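Local coordinates for protein Alpha/beta hydrolase (Streptomyces albidoflavus, PDB 6KSU) that probably closes non-ribosomal peptide chains into macrolactam rings, acting as a cyclase related to penicillin-binding proteins, at residues A[150-156]-A[181-187]; A[137-142]-A[162-166]; A[79-85]-A[254-260]. One frame throughout, in Å; residues are numbered along the deposited sequence.

Interaction 1: A[150-156]-A[181-187]; sequences PSYRRFA and LLGAVIE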
# COMPACT_ATOMS: atom_id res chain seq x y z
N PRO A 150 -4.35 12.82 -19.23
CA PRO A 150 -3.50 12.85 -18.02
C PRO A 150 -4.01 13.73 -16.89
O PRO A 150 -3.42 13.68 -15.80
CB PRO A 150 -2.16 13.38 -18.55
CG PRO A 150 -2.52 14.20 -19.74
CD PRO A 150 -3.70 13.49 -20.37
N SER A 151 -5.05 14.53 -17.08
CA SER A 151 -5.52 15.39 -15.99
C SER A 151 -6.43 14.62 -15.03
O SER A 151 -7.28 13.84 -15.45
CB SER A 151 -6.29 16.60 -16.52
OG SER A 151 -6.73 17.40 -15.43
N TYR A 152 -6.27 14.89 -13.74
CA TYR A 152 -7.14 14.37 -12.70
C TYR A 152 -8.26 15.35 -12.32
O TYR A 152 -8.91 15.15 -11.29
CB TYR A 152 -6.32 14.04 -11.45
CG TYR A 152 -5.82 12.60 -11.33
CD1 TYR A 152 -6.69 11.55 -11.16
CD2 TYR A 152 -4.45 12.32 -11.34
CE1 TYR A 152 -6.24 10.25 -11.03
CE2 TYR A 152 -3.98 11.03 -11.20
CZ TYR A 152 -4.89 9.99 -11.03
OH TYR A 152 -4.45 8.68 -10.90
N ARG A 153 -8.51 16.39 -13.12
CA ARG A 153 -9.43 17.45 -12.70
C ARG A 153 -10.87 16.97 -12.66
O ARG A 153 -11.55 17.10 -11.63
CB ARG A 153 -9.30 18.68 -13.61
CG ARG A 153 -8.55 19.83 -12.96
CD ARG A 153 -8.42 21.04 -13.87
NE ARG A 153 -7.19 21.03 -14.66
CZ ARG A 153 -5.98 21.31 -14.17
NH1 ARG A 153 -5.83 21.62 -12.89
NH2 ARG A 153 -4.91 21.27 -14.97
N ARG A 154 -11.38 16.41 -13.77
CA ARG A 154 -12.73 15.87 -13.76
C ARG A 154 -12.91 14.84 -12.65
O ARG A 154 -13.99 14.71 -12.08
CB ARG A 154 -13.06 15.22 -15.11
CG ARG A 154 -12.87 16.07 -16.36
CD ARG A 154 -12.52 15.17 -17.60
NE ARG A 154 -11.11 14.76 -17.71
CZ ARG A 154 -10.66 13.71 -18.42
NH1 ARG A 154 -11.50 12.93 -19.08
NH2 ARG A 154 -9.35 13.43 -18.46
N PHE A 155 -11.84 14.09 -12.33
CA PHE A 155 -11.94 13.04 -11.33
C PHE A 155 -12.17 13.64 -9.95
O PHE A 155 -12.92 13.09 -9.14
CB PHE A 155 -10.68 12.18 -11.34
CG PHE A 155 -10.59 11.20 -10.20
CD1 PHE A 155 -11.04 9.90 -10.35
CD2 PHE A 155 -10.02 11.57 -8.99
CE1 PHE A 155 -10.95 8.97 -9.31
CE2 PHE A 155 -9.93 10.66 -7.95
CZ PHE A 155 -10.40 9.36 -8.11
N ALA A 156 -11.48 14.74 -9.67
CA ALA A 156 -11.67 15.48 -8.43
C ALA A 156 -13.14 15.79 -8.19
O ALA A 156 -13.67 15.57 -7.09
CB ALA A 156 -10.87 16.77 -8.49
N LEU A 181 -6.76 11.70 -5.45
CA LEU A 181 -6.94 13.13 -5.18
C LEU A 181 -5.60 13.82 -4.97
O LEU A 181 -5.45 15.00 -5.30
CB LEU A 181 -7.83 13.34 -3.97
CG LEU A 181 -9.32 13.11 -4.16
CD1 LEU A 181 -10.04 13.09 -2.81
CD2 LEU A 181 -9.89 14.18 -5.09
N LEU A 182 -4.62 13.11 -4.41
CA LEU A 182 -3.30 13.71 -4.29
C LEU A 182 -2.70 14.00 -5.67
O LEU A 182 -1.95 14.97 -5.84
CB LEU A 182 -2.39 12.81 -3.45
CG LEU A 182 -2.63 12.89 -1.93
CD1 LEU A 182 -1.91 11.79 -1.16
CD2 LEU A 182 -2.23 14.28 -1.41
N GLY A 183 -3.05 13.18 -6.67
CA GLY A 183 -2.66 13.50 -8.03
C GLY A 183 -3.28 14.79 -8.53
O GLY A 183 -2.61 15.60 -9.19
N ALA A 184 -4.55 15.02 -8.22
CA ALA A 184 -5.17 16.29 -8.59
C ALA A 184 -4.50 17.45 -7.85
O ALA A 184 -4.25 18.51 -8.44
CB ALA A 184 -6.67 16.23 -8.32
N VAL A 185 -4.15 17.24 -6.59
CA VAL A 185 -3.47 18.28 -5.81
C VAL A 185 -2.13 18.63 -6.44
O VAL A 185 -1.83 19.80 -6.68
CB VAL A 185 -3.31 17.83 -4.35
CG1 VAL A 185 -2.25 18.69 -3.65
CG2 VAL A 185 -4.64 17.90 -3.65
N ILE A 186 -1.30 17.61 -6.70
CA ILE A 186 -0.01 17.82 -7.35
C ILE A 186 -0.19 18.58 -8.66
O ILE A 186 0.58 19.48 -8.99
CB ILE A 186 0.70 16.47 -7.58
CG1 ILE A 186 1.37 15.98 -6.30
CG2 ILE A 186 1.71 16.56 -8.73
CD1 ILE A 186 1.67 14.49 -6.36
N GLU A 187 -1.24 18.23 -9.41
CA GLU A 187 -1.47 18.87 -10.70
C GLU A 187 -1.86 20.34 -10.52
O GLU A 187 -1.39 21.20 -11.27
CB GLU A 187 -2.53 18.11 -11.50
CG GLU A 187 -2.88 18.75 -12.85
CD GLU A 187 -4.07 18.10 -13.55
OE1 GLU A 187 -4.42 16.93 -13.22
OE2 GLU A 187 -4.67 18.75 -14.43
O HOH W 1 -2.39 14.70 -13.24

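Interaction 2: A[137-142]-A[162-166]; sequences GVVDSI and QPALF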
# COMPACT_ATOMS: atom_id res chain seq x y z
N GLY A 137 -11.38 10.27 5.47
CA GLY A 137 -12.74 9.82 5.33
C GLY A 137 -13.18 9.58 3.91
O GLY A 137 -14.39 9.44 3.66
N VAL A 138 -12.25 9.52 2.97
CA VAL A 138 -12.57 9.17 1.59
C VAL A 138 -12.78 7.66 1.49
O VAL A 138 -12.06 6.87 2.10
CB VAL A 138 -11.45 9.65 0.64
CG1 VAL A 138 -11.98 9.76 -0.77
CG2 VAL A 138 -10.87 11.00 1.11
N VAL A 139 -13.78 7.26 0.71
CA VAL A 139 -14.00 5.85 0.41
C VAL A 139 -12.80 5.28 -0.35
O VAL A 139 -11.96 6.03 -0.86
CB VAL A 139 -15.31 5.64 -0.38
CG1 VAL A 139 -16.52 6.06 0.45
CG2 VAL A 139 -15.26 6.44 -1.67
N ASP A 140 -12.72 3.96 -0.45
CA ASP A 140 -11.55 3.34 -1.05
C ASP A 140 -11.57 3.44 -2.58
O ASP A 140 -10.61 3.94 -3.18
CB ASP A 140 -11.45 1.88 -0.58
CG ASP A 140 -10.23 1.15 -1.18
OD1 ASP A 140 -9.28 1.82 -1.66
OD2 ASP A 140 -10.23 -0.10 -1.16
N SER A 141 -12.67 3.05 -3.22
CA SER A 141 -12.75 2.99 -4.68
C SER A 141 -13.98 3.72 -5.18
O SER A 141 -15.08 3.55 -4.64
CB SER A 141 -12.81 1.54 -5.16
OG SER A 141 -11.82 0.77 -4.50
N ILE A 142 -13.80 4.50 -6.25
CA ILE A 142 -14.85 5.24 -6.93
C ILE A 142 -14.71 5.02 -8.43
O ILE A 142 -13.63 5.23 -8.99
CB ILE A 142 -14.78 6.75 -6.61
CG1 ILE A 142 -15.34 7.05 -5.23
CG2 ILE A 142 -15.54 7.56 -7.65
CD1 ILE A 142 -15.22 8.51 -4.85
N GLN A 162 -19.71 12.10 -3.76
CA GLN A 162 -19.64 10.80 -3.13
C GLN A 162 -19.68 11.04 -1.63
O GLN A 162 -18.87 11.83 -1.11
CB GLN A 162 -18.37 10.03 -3.51
CG GLN A 162 -18.44 8.55 -3.23
CD GLN A 162 -19.35 7.83 -4.20
OE1 GLN A 162 -19.43 8.20 -5.38
NE2 GLN A 162 -20.03 6.80 -3.72
N PRO A 163 -20.58 10.38 -0.91
CA PRO A 163 -20.64 10.57 0.55
C PRO A 163 -19.33 10.18 1.21
O PRO A 163 -18.74 9.14 0.90
CB PRO A 163 -21.80 9.66 0.98
CG PRO A 163 -21.98 8.69 -0.13
CD PRO A 163 -21.57 9.40 -1.39
N ALA A 164 -18.87 11.02 2.13
CA ALA A 164 -17.70 10.70 2.91
C ALA A 164 -17.99 9.55 3.87
O ALA A 164 -19.14 9.15 4.09
CB ALA A 164 -17.22 11.93 3.69
N LEU A 165 -16.92 9.03 4.47
CA LEU A 165 -17.04 7.88 5.35
C LEU A 165 -17.39 8.30 6.78
O LEU A 165 -18.09 7.57 7.49
CB LEU A 165 -15.71 7.12 5.32
CG LEU A 165 -15.60 5.61 5.30
CD1 LEU A 165 -16.76 4.98 4.57
CD2 LEU A 165 -14.30 5.27 4.60
N PHE A 166 -16.91 9.47 7.19
CA PHE A 166 -17.03 10.11 8.49
C PHE A 166 -16.30 11.44 8.32
O PHE A 166 -15.73 11.66 7.25
CB PHE A 166 -16.41 9.25 9.60
CG PHE A 166 -15.11 8.63 9.24
CD1 PHE A 166 -13.96 9.40 9.14
CD2 PHE A 166 -15.02 7.26 9.02
CE1 PHE A 166 -12.75 8.83 8.80
CE2 PHE A 166 -13.80 6.67 8.69
CZ PHE A 166 -12.67 7.44 8.57
O HOH W 2 -15.68 9.53 0.01

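Interaction 3: A[79-85]-A[254-260]; sequences FPFGSVT and AGGLVGS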
# COMPACT_ATOMS: atom_id res chain seq x y z
N PHE A 79 8.81 -3.90 -12.58
CA PHE A 79 7.68 -4.61 -12.02
C PHE A 79 6.62 -3.62 -11.56
O PHE A 79 6.94 -2.51 -11.13
CB PHE A 79 8.12 -5.46 -10.82
CG PHE A 79 8.99 -6.65 -11.17
CD1 PHE A 79 8.53 -7.95 -10.95
CD2 PHE A 79 10.29 -6.48 -11.67
CE1 PHE A 79 9.30 -9.05 -11.25
CE2 PHE A 79 11.10 -7.58 -11.98
CZ PHE A 79 10.60 -8.86 -11.78
N PRO A 80 5.34 -3.97 -11.61
CA PRO A 80 4.32 -3.07 -11.05
C PRO A 80 4.52 -2.89 -9.56
O PRO A 80 4.60 -3.85 -8.80
CB PRO A 80 3.00 -3.78 -11.36
CG PRO A 80 3.35 -5.12 -11.95
CD PRO A 80 4.79 -5.13 -12.32
N PHE A 81 4.60 -1.63 -9.13
CA PHE A 81 4.71 -1.37 -7.71
C PHE A 81 3.38 -1.60 -6.99
O PHE A 81 3.38 -1.75 -5.77
CB PHE A 81 5.19 0.06 -7.49
CG PHE A 81 6.64 0.28 -7.86
CD1 PHE A 81 7.53 -0.80 -8.01
CD2 PHE A 81 7.11 1.58 -8.06
CE1 PHE A 81 8.86 -0.61 -8.31
CE2 PHE A 81 8.46 1.80 -8.40
CZ PHE A 81 9.34 0.71 -8.53
N GLY A 82 2.27 -1.66 -7.72
CA GLY A 82 0.99 -1.59 -7.06
C GLY A 82 0.88 -0.39 -6.15
O GLY A 82 1.38 0.71 -6.45
N SER A 83 0.26 -0.60 -4.99
CA SER A 83 0.09 0.46 -4.01
C SER A 83 1.41 0.98 -3.45
O SER A 83 1.40 2.02 -2.78
CB SER A 83 -0.80 -0.05 -2.88
OG SER A 83 -2.15 -0.04 -3.33
N VAL A 84 2.53 0.30 -3.71
CA VAL A 84 3.80 0.88 -3.28
C VAL A 84 4.01 2.22 -3.97
O VAL A 84 4.75 3.07 -3.47
CB VAL A 84 4.99 -0.12 -3.50
CG1 VAL A 84 6.36 0.50 -3.12
CG2 VAL A 84 4.79 -1.42 -2.68
N THR A 85 3.29 2.46 -5.09
CA THR A 85 3.29 3.76 -5.75
C THR A 85 3.01 4.92 -4.78
O THR A 85 3.47 6.05 -5.00
CB THR A 85 2.25 3.75 -6.88
OG1 THR A 85 2.54 2.71 -7.83
CG2 THR A 85 2.21 5.10 -7.62
N ALA A 254 -2.24 6.25 -7.37
CA ALA A 254 -2.33 5.34 -6.25
C ALA A 254 -1.66 3.99 -6.50
O ALA A 254 -1.25 3.34 -5.54
CB ALA A 254 -3.81 5.11 -5.87
N GLY A 255 -1.50 3.56 -7.76
CA GLY A 255 -0.93 2.23 -7.99
C GLY A 255 -0.27 1.96 -9.34
O GLY A 255 0.11 0.82 -9.61
N GLY A 256 -0.12 2.97 -10.19
CA GLY A 256 0.27 2.74 -11.56
C GLY A 256 1.74 2.80 -11.92
O GLY A 256 2.05 2.72 -13.11
N LEU A 257 2.65 2.95 -10.96
CA LEU A 257 4.07 2.99 -11.24
C LEU A 257 4.66 1.60 -11.44
O LEU A 257 4.22 0.61 -10.85
CB LEU A 257 4.84 3.67 -10.11
CG LEU A 257 5.17 5.12 -10.41
CD1 LEU A 257 5.66 5.82 -9.15
CD2 LEU A 257 6.20 5.18 -11.55
N VAL A 258 5.69 1.54 -12.28
CA VAL A 258 6.33 0.30 -12.73
C VAL A 258 7.84 0.50 -12.63
O VAL A 258 8.39 1.39 -13.30
CB VAL A 258 5.92 -0.05 -14.17
CG1 VAL A 258 6.70 -1.26 -14.71
CG2 VAL A 258 4.37 -0.25 -14.26
N GLY A 259 8.50 -0.27 -11.79
CA GLY A 259 9.94 -0.13 -11.69
C GLY A 259 10.56 -1.28 -10.93
O GLY A 259 9.91 -2.30 -10.68
N SER A 260 11.80 -1.08 -10.52
CA SER A 260 12.61 -2.16 -10.00
C SER A 260 12.71 -2.13 -8.48
O SER A 260 12.52 -1.09 -7.84
CB SER A 260 14.02 -2.11 -10.57
OG SER A 260 14.80 -1.28 -9.75
O HOH W 3 1.73 -0.71 -10.68

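Interaction 1: A[150-156]-A[181-187]
Glu187 reaches out of helix 176-189 to grip the N-terminal end of helix 153-160, where Tyr152 is the N-cap residue, in the helical part of this beta-lactamase-like fold. From CB the chain runs fully extended, CG lying anti to the backbone N (chi1 178°), which carries the carboxylate to residues 151-153. CG comes within 3.9 Å of Arg153 NH2. CD lies over one face of the Arg153 guanidinium, near its rim, and faces Ser151 OG at 3.3 Å. At the tip the two oxygens part company. OE1 takes the N-H of Tyr152 on its syn lone pair, 2.8 Å from N and at 163°, and also accepts from a water that donates to Pro150 O as well. OE2 is modelled against Ser151 OG and as a salt bridge to Arg153 NH2, but its place is doubtful. Ser151 OG also accepts from Arg153 N, an ST turn leading into the helix. Alongside, the Tyr152 ring lies obliquely against the Gly183 backbone, CD2 3.9 Å from Gly183 C; its OH is held by Ser250 O and Ala253 N. Two apolar contacts complete the interface: Tyr152 CB on Ala184 CB at 3.8 Å, and Ala156 CB on that same methyl at 4.2 Å.

Interaction 2: A[137-142]-A[162-166]
Ile142 lays its CD1 over the aliphatic part of Gln162, 3.6 Å from CG, the two side chains sliding past each other in opposite directions. Val139 comes at the same Gln162 chain from another direction, crossing it at about a right angle, with its CG2 4.1 Å from Gln162 CG. The other methyl, Val139 CG1, faces Pro163 O and touches Leu165 CD1 at 4.3 Å, so Val139 meets Gln162, Pro163 and Leu165. The two loops run nearly opposite ways, 156° apart end to end. A single direct hydrogen bond joins their backbones: Leu165 N gives to Gly137 O, 2.7 Å apart. A water extends the link, accepting from Val139 N at 3.0 Å and donating to Pro163 O at 3.2 Å. Gly137 has a positive phi (78°), and its bare CA lies against the Phe166 ring. That ring swings back toward it because CG sits between its own N and carbonyl carbon (chi1 43°), bringing Phe166 CE1 to 3.6 Å from Gly137 CA. Asp140 bridges two parts of the fold: it bonds to Asn176 and Thr177 of helix 176-189 and forms a salt bridge with Arg466 of barrel strand 466-470. On the same C-terminal barrel, Leu165 touches Asn398 of strand 394-398 and His469 of strand 466-470, and Phe166 rests on Ala467.

Interaction 3: A[79-85]-A[254-260]
Phe79 and Gly259 face each other as an antiparallel hydrogen-bonded pair, the core of a two-stranded ribbon that also pairs Pro80 with Val258. Backbone bonds come first: Phe79 N to Gly259 O at 2.7 Å, Gly259 N to Phe79 O at 2.8 Å, and Phe81 N to Leu257 O, also 2.8 Å. One side-chain hydroxyl joins the same network. Thr85 OG1 donates to Gly82 O, 2.7 Å away and nearly along the C=O axis, while accepting from Leu257 N at 3.1 Å; Gly82 O takes the backbone N of Thr85 besides. A water ties Gly82 N to the carbonyls of Gly255 and Leu257. Phe81, Leu257 and Thr85 supply the side-chain packing. The Phe81 ring turns one face to the Val258-Gly259 peptide bond, Gly259 N standing above it near the rim, and CZ lies 3.3 Å from Gly259 CA. Phe81 CD2 meets Leu257 CB at 3.7 Å, and Thr85 CG2 meets Leu257 CD1 at 3.8 Å. Ser83 opens an SxxK sequence that runs into the start of helix 85-98, consistent with the penicillin-binding-protein family, and Ala254 O accepts from Lys86 NZ. Around the ribbon, strand 332-339 backs Pro80 and Phe81, helix 194-206 covers Leu257 through Trp194 and Leu203, and Ala254 packs on helix 176-189.

Overall arrangement
All three contacts lie in the beta-lactamase-like part of the chain. Interaction 3 joins its most distant segments, with interactions 1 and 2 falling wholly between them in sequence; the segments of 1 and 2 alternate. Their centres stand about 16 Å (1 and 2), 18 Å (1 and 3) and 23 Å (2 and 3) apart, and none touches another. Helix 176-189 is common ground: interaction 1 lies on it, while segments 137-142 and 254-260 pack against it. Interaction 3, about 10 Å from the centre of the chain, holds Ser83, the first residue of an SxxK pattern, beside the seven-stranded sheet, whereas interaction 2 faces the C-terminal barrel. The helical region thus links the presumed active-site side with that barrel.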